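PDB 2Z61: (5-formylfuran-3-yl)methyl phosphate transaminase from Methanococcus jannaschii, which transaminates 4-(hydroxymethyl)-2-furancarboxaldehyde phosphate with alanine, using pyridoxal 5'-phosphate, to supply the furan precursor of methanofuran. Local coordinates for residues F103-S108 with K213-N218; A85-D90 with S203-D208; E174-A179 with I186-I191; L288-V293 with Y307-N312. All coordinates share one frame; numbering follows the deposited sequence.

In the fold
Interactions 1, 2 and 3 cluster in the large domain, with centres 12 to 14 Å apart, around neighbouring strands 185-189 and 214-219. Between interactions 1 and 3, K213 O meets I186 N and I217 O meets E190 N, each at 2.8 Å in a probable hydrogen bond. E190 also joins interaction 3 to interaction 2: its OE2 probably accepts from A204 N and its OE1 from S203 OG. In interaction 3, D189 OD1 lies close to N1 of the cofactor carried by the lysine at position 222. Interaction 4 stands apart, its nearest atoms about 8 Å from interaction 3 and its centre 25 to 33 Å from the other three.

Interaction 1: residues F103-S108 with K213-N218; sequences FFALSS and KTILIN
The carbonyl oxygen of A105 is gripped twice by S108: the hydroxyl OG of S108 bonds to A105 O at 2.8 Å, and S108 N adds a weak bond to A105 O at 3.3 Å. The hydroxyl reaches back along the helix because OG sits between the backbone N and the carbonyl carbon of S108 (chi1 65°). The oxygen belongs to helix 98-109, which lies on strand 214-219 of the seven-stranded mixed sheet, a helix-on-sheet layer of the fold type I aminotransferase large domain. Helix and strand segments run nearly antiparallel, at 165°, with 9.7 Å between their axes. Their packing rests on the small methyl of A105, which points at the strand and is met by two isoleucines of the same strand face. The CB of A105 touches CG2 of I215 at 3.8 Å and CD1 of I217 at 4.0 Å. I215 also extends CD1 to 4.1 Å from A105 O, near the oxygen that S108 holds. V234 and I240 pack on I215, while L102 and S98, about one and two turns before A105 on the helix, pack on I217. Another flank of the helix belongs to the dimer interface: S107 O is hydrogen-bonded to S3 OG of the second subunit, and F103 packs on L251 of that subunit. S107 doubles its hold on the preceding turn, since S107 N at 3.0 Å and S107 OG at 2.9 Å reach F103 O from opposite faces of its carbonyl plane, the hydroxyl standing 39° out of it.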
loop_
_atom_site.group_PDB
_atom_site.type_symbol
_atom_site.label_atom_id
_atom_site.label_comp_id
_atom_site.label_asym_id
_atom_site.label_seq_id
_atom_site.Cartn_x
_atom_site.Cartn_y
_atom_site.Cartn_z
ATOM N N PHE A 103 -9.874 -0.637 0.620
ATOM C CA PHE A 103 -9.687 -2.070 0.428
ATOM C C PHE A 103 -9.687 -2.833 1.753
ATOM O O PHE A 103 -10.327 -3.871 1.879
ATOM C CB PHE A 103 -8.388 -2.361 -0.317
ATOM C CG PHE A 103 -8.188 -3.819 -0.597
ATOM C CD1 PHE A 103 -8.889 -4.441 -1.625
ATOM C CD2 PHE A 103 -7.352 -4.585 0.204
ATOM C CE1 PHE A 103 -8.759 -5.807 -1.845
ATOM C CE2 PHE A 103 -7.218 -5.953 -0.012
ATOM C CZ PHE A 103 -7.922 -6.561 -1.036
ATOM N N PHE A 104 -8.955 -2.314 2.737
ATOM C CA PHE A 104 -8.886 -2.945 4.047
ATOM C C PHE A 104 -10.256 -2.963 4.729
ATOM O O PHE A 104 -10.599 -3.923 5.423
ATOM C CB PHE A 104 -7.881 -2.204 4.937
ATOM C CG PHE A 104 -6.441 -2.395 4.537
ATOM C CD1 PHE A 104 -5.437 -1.632 5.134
ATOM C CD2 PHE A 104 -6.080 -3.352 3.593
ATOM C CE1 PHE A 104 -4.090 -1.820 4.798
ATOM C CE2 PHE A 104 -4.740 -3.547 3.250
ATOM C CZ PHE A 104 -3.743 -2.778 3.856
ATOM N N ALA A 105 -11.032 -1.893 4.534
ATOM C CA ALA A 105 -12.367 -1.792 5.129
ATOM C C ALA A 105 -13.265 -2.909 4.607
ATOM O O ALA A 105 -13.871 -3.644 5.390
ATOM C CB ALA A 105 -12.984 -0.426 4.814
ATOM N N LEU A 106 -13.343 -3.027 3.282
ATOM C CA LEU A 106 -14.152 -4.069 2.647
ATOM C C LEU A 106 -13.693 -5.467 3.083
ATOM O O LEU A 106 -14.522 -6.333 3.382
ATOM C CB LEU A 106 -14.077 -3.943 1.117
ATOM C CG LEU A 106 -14.879 -2.811 0.455
ATOM C CD1 LEU A 106 -14.464 -2.651 -1.002
ATOM C CD2 LEU A 106 -16.379 -3.103 0.551
ATOM N N SER A 107 -12.377 -5.679 3.142
ATOM C CA SER A 107 -11.833 -6.984 3.538
ATOM C C SER A 107 -12.277 -7.463 4.909
ATOM O O SER A 107 -12.540 -8.649 5.106
ATOM C CB SER A 107 -10.298 -6.961 3.528
ATOM O OG SER A 107 -9.780 -6.703 2.235
ATOM N N SER A 108 -12.359 -6.538 5.859
ATOM C CA SER A 108 -12.717 -6.883 7.225
ATOM C C SER A 108 -14.169 -7.265 7.486
ATOM O O SER A 108 -14.467 -7.819 8.540
ATOM C CB SER A 108 -12.330 -5.734 8.161
ATOM O OG SER A 108 -13.080 -4.564 7.873
ATOM N N LYS A 213 -21.871 1.054 13.130
ATOM C CA LYS A 213 -21.984 0.345 11.867
ATOM C C LYS A 213 -21.426 1.117 10.673
ATOM O O LYS A 213 -21.824 0.891 9.531
ATOM C CB LYS A 213 -23.448 -0.030 11.621
ATOM C CG LYS A 213 -24.408 1.147 11.659
ATOM C CD LYS A 213 -25.861 0.685 11.699
ATOM C CE LYS A 213 -26.148 -0.368 10.642
ATOM N NZ LYS A 213 -27.542 -0.888 10.721
ATOM N N THR A 214 -20.504 2.034 10.933
ATOM C CA THR A 214 -19.909 2.783 9.840
ATOM C C THR A 214 -18.385 2.730 9.839
ATOM O O THR A 214 -17.743 2.625 10.886
ATOM C CB THR A 214 -20.322 4.285 9.837
ATOM O OG1 THR A 214 -19.227 5.091 10.286
ATOM C CG2 THR A 214 -21.500 4.523 10.735
ATOM N N ILE A 215 -17.823 2.773 8.638
ATOM C CA ILE A 215 -16.381 2.802 8.464
ATOM C C ILE A 215 -16.182 4.042 7.608
ATOM O O ILE A 215 -16.678 4.125 6.491
ATOM C CB ILE A 215 -15.847 1.566 7.727
ATOM C CG1 ILE A 215 -16.270 0.299 8.475
ATOM C CG2 ILE A 215 -14.329 1.639 7.654
ATOM C CD1 ILE A 215 -15.713 -0.990 7.898
ATOM N N LEU A 216 -15.489 5.019 8.165
ATOM C CA LEU A 216 -15.257 6.279 7.490
ATOM C C LEU A 216 -13.872 6.300 6.847
ATOM O O LEU A 216 -12.856 6.000 7.484
ATOM C CB LEU A 216 -15.407 7.417 8.506
ATOM C CG LEU A 216 -15.553 8.863 8.033
ATOM C CD1 LEU A 216 -15.897 9.736 9.228
ATOM C CD2 LEU A 216 -14.271 9.343 7.361
ATOM N N ILE A 217 -13.838 6.663 5.577
ATOM C CA ILE A 217 -12.588 6.706 4.851
ATOM C C ILE A 217 -12.333 8.116 4.339
ATOM O O ILE A 217 -13.203 8.720 3.695
ATOM C CB ILE A 217 -12.614 5.706 3.669
ATOM C CG1 ILE A 217 -12.804 4.284 4.214
ATOM C CG2 ILE A 217 -11.300 5.788 2.874
ATOM C CD1 ILE A 217 -13.043 3.256 3.160
ATOM N N ASN A 218 -11.154 8.650 4.669
ATOM C CA ASN A 218 -10.736 9.973 4.224
ATOM C C ASN A 218 -9.204 9.966 4.152
ATOM O O ASN A 218 -8.560 8.960 4.463
ATOM C CB ASN A 218 -11.227 11.059 5.197
ATOM C CG ASN A 218 -11.453 12.414 4.512
ATOM O OD1 ASN A 218 -10.823 12.730 3.506
ATOM N ND2 ASN A 218 -12.351 13.219 5.073
#

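Interaction 2: residues A85-D90 with S203-D208; sequences ADIIPD and SAIEFD
I205 meets A85 and I87 through one branch of its side chain. From CB, its CG1 leaves anti to the backbone N (chi1 -169°), while the CG2 methyl takes the crowded position between the N and the carbonyl carbon. The next atom outward, CG1 of I205, lies only 3.2 Å from CB of A85, tighter than usual for two carbons, so the exact spacing is doubtful. At the tip, CD1 of I205 meets CD1 of I87 at 3.6 Å, the two isoleucines reaching toward each other tip to tip. That methyl also rests 4.1 Å from CG1 of I87. Y83 and L211 pack round I205 as well, and Y79 touches I87. With an alanine here, CG1, CG2 and CD1 are missing, which would probably leave a gap facing A85 CB and the tip of I87. The short 3-10 turn carrying I205 is braced by the residue before it: S203 N bonds to OE1 of E206 at 3.0 Å, from above the carboxylate plane, and S203 OG takes a weak bond from I205 N. The contact thus joins the loop between helix 69-82 and edge strand 92-95 to the long connection between strands 185-189 and 214-219, two connections of the mixed sheet in the large domain of a fold type I aminotransferase.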
loop_
_atom_site.group_PDB
_atom_site.type_symbol
_atom_site.label_atom_id
_atom_site.label_comp_id
_atom_site.label_asym_id
_atom_site.label_seq_id
_atom_site.Cartn_x
_atom_site.Cartn_y
_atom_site.Cartn_z
ATOM N N ALA A 85 -18.641 15.464 17.073
ATOM C CA ALA A 85 -18.377 14.054 17.325
ATOM C C ALA A 85 -17.015 13.847 17.974
ATOM O O ALA A 85 -15.996 14.308 17.460
ATOM C CB ALA A 85 -18.454 13.273 16.021
ATOM N N ASP A 86 -17.001 13.156 19.109
ATOM C CA ASP A 86 -15.753 12.888 19.805
ATOM C C ASP A 86 -15.264 11.490 19.440
ATOM O O ASP A 86 -15.995 10.505 19.568
ATOM C CB ASP A 86 -15.944 13.005 21.319
ATOM C CG ASP A 86 -17.023 12.083 21.843
ATOM O OD1 ASP A 86 -18.194 12.240 21.433
ATOM O OD2 ASP A 86 -16.698 11.198 22.661
ATOM N N ILE A 87 -14.023 11.417 18.977
ATOM C CA ILE A 87 -13.429 10.155 18.565
ATOM C C ILE A 87 -12.091 9.970 19.267
ATOM O O ILE A 87 -11.330 10.922 19.420
ATOM C CB ILE A 87 -13.200 10.142 17.037
ATOM C CG1 ILE A 87 -14.536 10.320 16.317
ATOM C CG2 ILE A 87 -12.554 8.839 16.609
ATOM C CD1 ILE A 87 -14.400 10.514 14.827
ATOM N N ILE A 88 -11.813 8.745 19.696
ATOM C CA ILE A 88 -10.564 8.426 20.379
ATOM C C ILE A 88 -9.469 8.090 19.356
ATOM O O ILE A 88 -9.751 7.517 18.304
ATOM C CB ILE A 88 -10.759 7.223 21.342
ATOM C CG1 ILE A 88 -11.793 7.579 22.415
ATOM C CG2 ILE A 88 -9.445 6.849 22.002
ATOM C CD1 ILE A 88 -13.183 7.878 21.876
ATOM N N PRO A 89 -8.211 8.451 19.648
ATOM C CA PRO A 89 -7.101 8.173 18.731
ATOM C C PRO A 89 -6.958 6.705 18.337
ATOM O O PRO A 89 -6.473 6.401 17.250
ATOM C CB PRO A 89 -5.889 8.694 19.494
ATOM C CG PRO A 89 -6.461 9.885 20.207
ATOM C CD PRO A 89 -7.771 9.333 20.745
ATOM N N ASP A 90 -7.379 5.802 19.216
ATOM C CA ASP A 90 -7.300 4.370 18.936
ATOM C C ASP A 90 -8.306 3.934 17.868
ATOM O O ASP A 90 -8.205 2.832 17.332
ATOM C CB ASP A 90 -7.539 3.553 20.214
ATOM C CG ASP A 90 -6.308 3.484 21.111
ATOM O OD1 ASP A 90 -5.196 3.237 20.592
ATOM O OD2 ASP A 90 -6.456 3.661 22.340
ATOM N N SER A 203 -20.744 14.678 6.949
ATOM C CA SER A 203 -19.971 13.485 7.288
ATOM C C SER A 203 -20.887 12.414 7.889
ATOM O O SER A 203 -21.897 12.737 8.515
ATOM C CB SER A 203 -18.869 13.853 8.291
ATOM O OG SER A 203 -18.193 12.705 8.776
ATOM N N ALA A 204 -20.539 11.145 7.690
ATOM C CA ALA A 204 -21.344 10.044 8.215
ATOM C C ALA A 204 -21.281 10.013 9.730
ATOM O O ALA A 204 -22.197 9.502 10.375
ATOM C CB ALA A 204 -20.862 8.708 7.657
ATOM N N ILE A 205 -20.195 10.552 10.285
ATOM C CA ILE A 205 -19.997 10.594 11.734
ATOM C C ILE A 205 -21.190 11.298 12.392
ATOM O O ILE A 205 -21.480 11.079 13.558
ATOM C CB ILE A 205 -18.671 11.346 12.099
ATOM C CG1 ILE A 205 -18.327 11.146 13.576
ATOM C CG2 ILE A 205 -18.814 12.836 11.845
ATOM C CD1 ILE A 205 -17.799 9.771 13.916
ATOM N N GLU A 206 -21.887 12.131 11.625
ATOM C CA GLU A 206 -23.046 12.856 12.138
ATOM C C GLU A 206 -24.290 11.987 12.339
ATOM O O GLU A 206 -25.200 12.372 13.068
ATOM C CB GLU A 206 -23.365 14.042 11.213
ATOM C CG GLU A 206 -22.278 15.112 11.233
ATOM C CD GLU A 206 -22.469 16.191 10.183
ATOM O OE1 GLU A 206 -22.533 15.859 8.981
ATOM O OE2 GLU A 206 -22.549 17.380 10.557
ATOM N N PHE A 207 -24.325 10.814 11.713
ATOM C CA PHE A 207 -25.469 9.914 11.841
ATOM C C PHE A 207 -25.195 8.719 12.750
ATOM O O PHE A 207 -26.119 8.086 13.264
ATOM C CB PHE A 207 -25.900 9.405 10.464
ATOM C CG PHE A 207 -26.174 10.497 9.477
ATOM C CD1 PHE A 207 -25.141 11.062 8.738
ATOM C CD2 PHE A 207 -27.465 10.993 9.313
ATOM C CE1 PHE A 207 -25.386 12.109 7.852
ATOM C CE2 PHE A 207 -27.719 12.041 8.430
ATOM C CZ PHE A 207 -26.675 12.600 7.699
ATOM N N ASP A 208 -23.923 8.410 12.945
ATOM C CA ASP A 208 -23.529 7.283 13.777
ATOM C C ASP A 208 -22.257 7.685 14.518
ATOM O O ASP A 208 -21.161 7.211 14.219
ATOM C CB ASP A 208 -23.301 6.058 12.880
ATOM C CG ASP A 208 -22.770 4.866 13.638
ATOM O OD1 ASP A 208 -23.113 4.711 14.827
ATOM O OD2 ASP A 208 -22.018 4.071 13.044
#

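Interaction 3: residues E174-A179 with I186-I191; sequences EIYEFA and IISDEI
Apolar packing joins A179 to I186. The methyl CB of A179 rests on CG1 of I186 at 3.8 Å, and CD1 of I186 lies against the backbone carbonyl of A179, 3.6 Å from A179 O. CG1 of I186 stands anti to the carbonyl carbon and beside the backbone N (chi1 -79°), which turns this branch to the helix. I158 of the neighbouring strand packs on both residues. The second meeting is between an aromatic ring and a hydroxyl: S188 OG lies at the edge of the Y176 ring, near its plane and 4.2 Å from CE2 of Y176. These contacts lie within a beta-alpha-beta unit, strand 155-161, helix 173-182 and strand 185-189, in which the helix covers the sheet. The Y176 ring also stacks with F207, yet its buried OH has no hydrogen-bond partner in the model. Hydrogen bonds arrange the polar groups at the strand's end. S188 OG donates to OE2 of E190 at 2.8 Å, meeting the anti side of the carboxylate 18° out of its plane. D189 OD2 takes a weak bond from I191 N, while D189 OD1 is hydrogen-bonded to Y126 OH.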
loop_
_atom_site.group_PDB
_atom_site.type_symbol
_atom_site.label_atom_id
_atom_site.label_comp_id
_atom_site.label_asym_id
_atom_site.label_seq_id
_atom_site.Cartn_x
_atom_site.Cartn_y
_atom_site.Cartn_z
ATOM N N GLU A 174 -31.295 11.866 3.764
ATOM C CA GLU A 174 -32.191 10.708 3.765
ATOM C C GLU A 174 -31.534 9.382 3.393
ATOM O O GLU A 174 -31.877 8.340 3.949
ATOM C CB GLU A 174 -33.377 10.960 2.832
ATOM C CG GLU A 174 -34.287 12.078 3.296
ATOM C CD GLU A 174 -35.471 12.291 2.372
ATOM O OE1 GLU A 174 -36.323 13.151 2.692
ATOM O OE2 GLU A 174 -35.548 11.602 1.330
ATOM N N ILE A 175 -30.606 9.412 2.443
ATOM C CA ILE A 175 -29.926 8.188 2.040
ATOM C C ILE A 175 -29.165 7.615 3.231
ATOM O O ILE A 175 -29.198 6.409 3.473
ATOM C CB ILE A 175 -28.938 8.430 0.875
ATOM C CG1 ILE A 175 -29.699 8.811 -0.399
ATOM C CG2 ILE A 175 -28.150 7.165 0.601
ATOM C CD1 ILE A 175 -30.474 10.094 -0.306
ATOM N N TYR A 176 -28.476 8.478 3.975
ATOM C CA TYR A 176 -27.741 8.020 5.152
ATOM C C TYR A 176 -28.709 7.440 6.179
ATOM O O TYR A 176 -28.479 6.368 6.719
ATOM C CB TYR A 176 -26.962 9.170 5.802
ATOM C CG TYR A 176 -25.780 9.655 4.997
ATOM C CD1 TYR A 176 -25.916 10.694 4.087
ATOM C CD2 TYR A 176 -24.530 9.053 5.127
ATOM C CE1 TYR A 176 -24.843 11.126 3.325
ATOM C CE2 TYR A 176 -23.446 9.476 4.365
ATOM C CZ TYR A 176 -23.614 10.514 3.465
ATOM O OH TYR A 176 -22.561 10.933 2.688
ATOM N N GLU A 177 -29.797 8.163 6.438
ATOM C CA GLU A 177 -30.815 7.737 7.401
ATOM C C GLU A 177 -31.417 6.391 7.029
ATOM O O GLU A 177 -31.591 5.523 7.882
ATOM C CB GLU A 177 -31.901 8.814 7.499
ATOM C CG GLU A 177 -31.446 10.057 8.261
ATOM C CD GLU A 177 -32.218 11.315 7.885
ATOM O OE1 GLU A 177 -32.067 12.331 8.596
ATOM O OE2 GLU A 177 -32.964 11.294 6.881
ATOM N N PHE A 178 -31.724 6.206 5.751
ATOM C CA PHE A 178 -32.275 4.936 5.302
ATOM C C PHE A 178 -31.261 3.816 5.521
ATOM O O PHE A 178 -31.603 2.749 6.040
ATOM C CB PHE A 178 -32.633 4.990 3.815
ATOM C CG PHE A 178 -33.257 3.724 3.303
ATOM C CD1 PHE A 178 -34.587 3.424 3.580
ATOM C CD2 PHE A 178 -32.504 2.801 2.587
ATOM C CE1 PHE A 178 -35.153 2.220 3.156
ATOM C CE2 PHE A 178 -33.063 1.596 2.161
ATOM C CZ PHE A 178 -34.390 1.307 2.449
ATOM N N ALA A 179 -30.011 4.065 5.135
ATOM C CA ALA A 179 -28.962 3.056 5.277
ATOM C C ALA A 179 -28.726 2.604 6.716
ATOM O O ALA A 179 -28.558 1.411 6.969
ATOM C CB ALA A 179 -27.658 3.559 4.669
ATOM N N ILE A 186 -22.204 0.737 6.754
ATOM C CA ILE A 186 -22.099 1.921 5.917
ATOM C C ILE A 186 -20.616 2.251 5.756
ATOM O O ILE A 186 -19.913 2.498 6.738
ATOM C CB ILE A 186 -22.804 3.168 6.542
ATOM C CG1 ILE A 186 -24.323 3.112 6.334
ATOM C CG2 ILE A 186 -22.277 4.446 5.885
ATOM C CD1 ILE A 186 -25.035 2.063 7.135
ATOM N N ILE A 187 -20.133 2.221 4.520
ATOM C CA ILE A 187 -18.741 2.563 4.242
ATOM C C ILE A 187 -18.826 3.930 3.574
ATOM O O ILE A 187 -19.291 4.055 2.445
ATOM C CB ILE A 187 -18.089 1.524 3.303
ATOM C CG1 ILE A 187 -18.083 0.150 3.992
ATOM C CG2 ILE A 187 -16.670 1.953 2.939
ATOM C CD1 ILE A 187 -17.436 -0.950 3.176
ATOM N N SER A 188 -18.397 4.964 4.288
ATOM C CA SER A 188 -18.472 6.326 3.772
ATOM C C SER A 188 -17.125 6.801 3.234
ATOM O O SER A 188 -16.140 6.899 3.974
ATOM C CB SER A 188 -18.958 7.260 4.889
ATOM O OG SER A 188 -19.344 8.519 4.390
ATOM N N ASP A 189 -17.087 7.091 1.938
ATOM C CA ASP A 189 -15.870 7.553 1.286
ATOM C C ASP A 189 -15.962 9.074 1.227
ATOM O O ASP A 189 -16.682 9.626 0.403
ATOM C CB ASP A 189 -15.780 6.951 -0.120
ATOM C CG ASP A 189 -14.456 7.241 -0.793
ATOM O OD1 ASP A 189 -14.202 6.686 -1.882
ATOM O OD2 ASP A 189 -13.668 8.029 -0.231
ATOM N N GLU A 190 -15.228 9.743 2.107
ATOM C CA GLU A 190 -15.273 11.197 2.195
ATOM C C GLU A 190 -13.997 11.919 1.747
ATOM O O GLU A 190 -13.748 13.070 2.122
ATOM C CB GLU A 190 -15.646 11.571 3.641
ATOM C CG GLU A 190 -16.991 10.940 4.065
ATOM C CD GLU A 190 -17.342 11.124 5.536
ATOM O OE1 GLU A 190 -16.594 11.800 6.267
ATOM O OE2 GLU A 190 -18.394 10.596 5.961
ATOM N N ILE A 191 -13.214 11.254 0.899
ATOM C CA ILE A 191 -11.952 11.801 0.414
ATOM C C ILE A 191 -12.027 13.207 -0.208
ATOM O O ILE A 191 -11.038 13.937 -0.204
ATOM C CB ILE A 191 -11.265 10.804 -0.584
ATOM C CG1 ILE A 191 -9.766 11.103 -0.660
ATOM C CG2 ILE A 191 -11.911 10.885 -1.976
ATOM C CD1 ILE A 191 -9.071 11.088 0.689
#

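Interaction 4: residues L288-V293 with Y307-N312; sequences LVLKYV and YYVFPN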
loop_
_atom_site.group_PDB
_atom_site.type_symbol
_atom_site.label_atom_id
_atom_site.label_comp_id
_atom_site.label_asym_id
_atom_site.label_seq_id
_atom_site.Cartn_x
_atom_site.Cartn_y
_atom_site.Cartn_z
ATOM N N LEU A 288 -17.275 28.547 -14.195
ATOM C CA LEU A 288 -16.937 28.744 -15.598
ATOM C C LEU A 288 -17.425 27.530 -16.381
ATOM O O LEU A 288 -18.002 27.666 -17.461
ATOM C CB LEU A 288 -15.420 28.881 -15.772
ATOM C CG LEU A 288 -14.874 29.415 -17.103
ATOM C CD1 LEU A 288 -13.456 28.905 -17.294
ATOM C CD2 LEU A 288 -15.735 28.957 -18.265
ATOM N N VAL A 289 -17.196 26.341 -15.829
ATOM C CA VAL A 289 -17.614 25.106 -16.484
ATOM C C VAL A 289 -19.131 24.985 -16.566
ATOM O O VAL A 289 -19.669 24.492 -17.562
ATOM C CB VAL A 289 -17.060 23.856 -15.747
ATOM C CG1 VAL A 289 -17.732 22.601 -16.276
ATOM C CG2 VAL A 289 -15.548 23.758 -15.937
ATOM N N LEU A 290 -19.818 25.430 -15.519
ATOM C CA LEU A 290 -21.274 25.351 -15.484
ATOM C C LEU A 290 -21.924 26.326 -16.450
ATOM O O LEU A 290 -22.975 26.032 -17.017
ATOM C CB LEU A 290 -21.791 25.608 -14.071
ATOM C CG LEU A 290 -21.505 24.490 -13.068
ATOM C CD1 LEU A 290 -21.971 24.904 -11.682
ATOM C CD2 LEU A 290 -22.204 23.221 -13.519
ATOM N N LYS A 291 -21.300 27.486 -16.637
ATOM C CA LYS A 291 -21.840 28.478 -17.553
ATOM C C LYS A 291 -21.899 27.896 -18.961
ATOM O O LYS A 291 -22.929 27.988 -19.630
ATOM C CB LYS A 291 -20.984 29.753 -17.540
ATOM C CG LYS A 291 -21.526 30.884 -18.421
ATOM C CD LYS A 291 -21.332 30.589 -19.909
ATOM C CE LYS A 291 -22.149 31.518 -20.805
ATOM N NZ LYS A 291 -23.577 31.096 -20.915
ATOM N N TYR A 292 -20.797 27.295 -19.408
ATOM C CA TYR A 292 -20.747 26.707 -20.747
ATOM C C TYR A 292 -21.669 25.504 -20.891
ATOM O O TYR A 292 -22.353 25.360 -21.902
ATOM C CB TYR A 292 -19.319 26.290 -21.111
ATOM C CG TYR A 292 -18.433 27.429 -21.571
ATOM C CD1 TYR A 292 -18.083 28.464 -20.702
ATOM C CD2 TYR A 292 -17.930 27.464 -22.873
ATOM C CE1 TYR A 292 -17.249 29.506 -21.118
ATOM C CE2 TYR A 292 -17.095 28.497 -23.300
ATOM C CZ TYR A 292 -16.759 29.512 -22.419
ATOM O OH TYR A 292 -15.924 30.528 -22.828
ATOM N N VAL A 293 -21.679 24.640 -19.880
ATOM C CA VAL A 293 -22.522 23.454 -19.905
ATOM C C VAL A 293 -23.986 23.821 -20.142
ATOM O O VAL A 293 -24.674 23.173 -20.927
ATOM C CB VAL A 293 -22.384 22.659 -18.584
ATOM C CG1 VAL A 293 -23.430 21.555 -18.511
ATOM C CG2 VAL A 293 -20.992 22.057 -18.497
ATOM N N TYR A 307 -14.170 18.132 -7.878
ATOM C CA TYR A 307 -13.804 18.995 -8.997
ATOM C C TYR A 307 -14.224 18.364 -10.318
ATOM O O TYR A 307 -13.504 18.411 -11.317
ATOM C CB TYR A 307 -12.302 19.321 -8.974
ATOM C CG TYR A 307 -11.380 18.179 -8.588
ATOM C CD1 TYR A 307 -11.142 17.111 -9.460
ATOM C CD2 TYR A 307 -10.716 18.185 -7.358
ATOM C CE1 TYR A 307 -10.258 16.079 -9.116
ATOM C CE2 TYR A 307 -9.838 17.167 -7.002
ATOM C CZ TYR A 307 -9.611 16.115 -7.884
ATOM O OH TYR A 307 -8.749 15.101 -7.529
ATOM N N TYR A 308 -15.423 17.790 -10.308
ATOM C CA TYR A 308 -15.980 17.136 -11.482
ATOM C C TYR A 308 -17.406 17.603 -11.767
ATOM O O TYR A 308 -18.141 18.005 -10.862
ATOM C CB TYR A 308 -16.029 15.621 -11.273
ATOM C CG TYR A 308 -14.763 14.996 -10.739
ATOM C CD1 TYR A 308 -13.599 14.947 -11.508
ATOM C CD2 TYR A 308 -14.745 14.397 -9.477
ATOM C CE1 TYR A 308 -12.449 14.303 -11.032
ATOM C CE2 TYR A 308 -13.607 13.753 -8.995
ATOM C CZ TYR A 308 -12.464 13.708 -9.779
ATOM O OH TYR A 308 -11.353 13.046 -9.305
ATOM N N VAL A 309 -17.779 17.538 -13.039
ATOM C CA VAL A 309 -19.124 17.865 -13.497
ATOM C C VAL A 309 -19.430 16.702 -14.440
ATOM O O VAL A 309 -18.590 16.323 -15.266
ATOM C CB VAL A 309 -19.172 19.216 -14.239
ATOM C CG1 VAL A 309 -20.592 19.510 -14.678
ATOM C CG2 VAL A 309 -18.688 20.334 -13.312
ATOM N N PHE A 310 -20.617 16.120 -14.301
ATOM C CA PHE A 310 -21.003 14.951 -15.092
ATOM C C PHE A 310 -22.269 15.225 -15.916
ATOM O O PHE A 310 -23.344 14.707 -15.614
ATOM C CB PHE A 310 -21.241 13.782 -14.128
ATOM C CG PHE A 310 -21.160 12.427 -14.760
ATOM C CD1 PHE A 310 -19.976 11.986 -15.344
ATOM C CD2 PHE A 310 -22.248 11.565 -14.724
ATOM C CE1 PHE A 310 -19.877 10.701 -15.879
ATOM C CE2 PHE A 310 -22.161 10.280 -15.254
ATOM C CZ PHE A 310 -20.971 9.848 -15.831
ATOM N N PRO A 311 -22.145 16.026 -16.984
ATOM C CA PRO A 311 -23.270 16.380 -17.853
ATOM C C PRO A 311 -23.823 15.298 -18.771
ATOM O O PRO A 311 -23.082 14.445 -19.271
ATOM C CB PRO A 311 -22.720 17.554 -18.652
ATOM C CG PRO A 311 -21.285 17.165 -18.827
ATOM C CD PRO A 311 -20.906 16.679 -17.441
ATOM N N ASN A 312 -25.136 15.350 -18.980
ATOM C CA ASN A 312 -25.824 14.432 -19.881
ATOM C C ASN A 312 -25.780 15.157 -21.224
ATOM O O ASN A 312 -26.485 16.146 -21.421
ATOM C CB ASN A 312 -27.280 14.238 -19.457
ATOM C CG ASN A 312 -28.026 13.271 -20.361
ATOM O OD1 ASN A 312 -27.953 13.364 -21.585
ATOM N ND2 ASN A 312 -28.751 12.339 -19.757
#
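V289 and V293, one helical turn apart, face V309 and P311, two residues apart along an extended chain, so that the CA atoms of V289 and V309 stand 8.0 Å apart and those of V293 and P311 7.4 Å. Within the helix, V293 N bonds to V289 O at 3.1 Å, joining the two contact residues. The contact between the segments is wholly apolar. V309 offers one methyl to each of two helix residues: its CG2 meets CG1 of V289 at 3.9 Å, and its CG1 approaches CD2 of L290 at 4.2 Å. This division follows from CG1 of V309 lying anti to the backbone N (chi1 -179°) with CG2 beside that N. The side chains of V289 and V309 lie alongside each other, pointing oppositely. One turn on, the side chains of V293 and P311 meet nearly perpendicular, with CG1 of V293 4.1 Å from CB of the proline ring; W298 adds to this patch by touching V293. The C-terminal end of the long helix 269-295 thereby lies over the edge strand 308-309 of a small antiparallel sheet. V309 is backbone-bonded to I348 of the adjacent strand 346-349, and L288 and Y292 of the helix pack on L361 of helix 354-368.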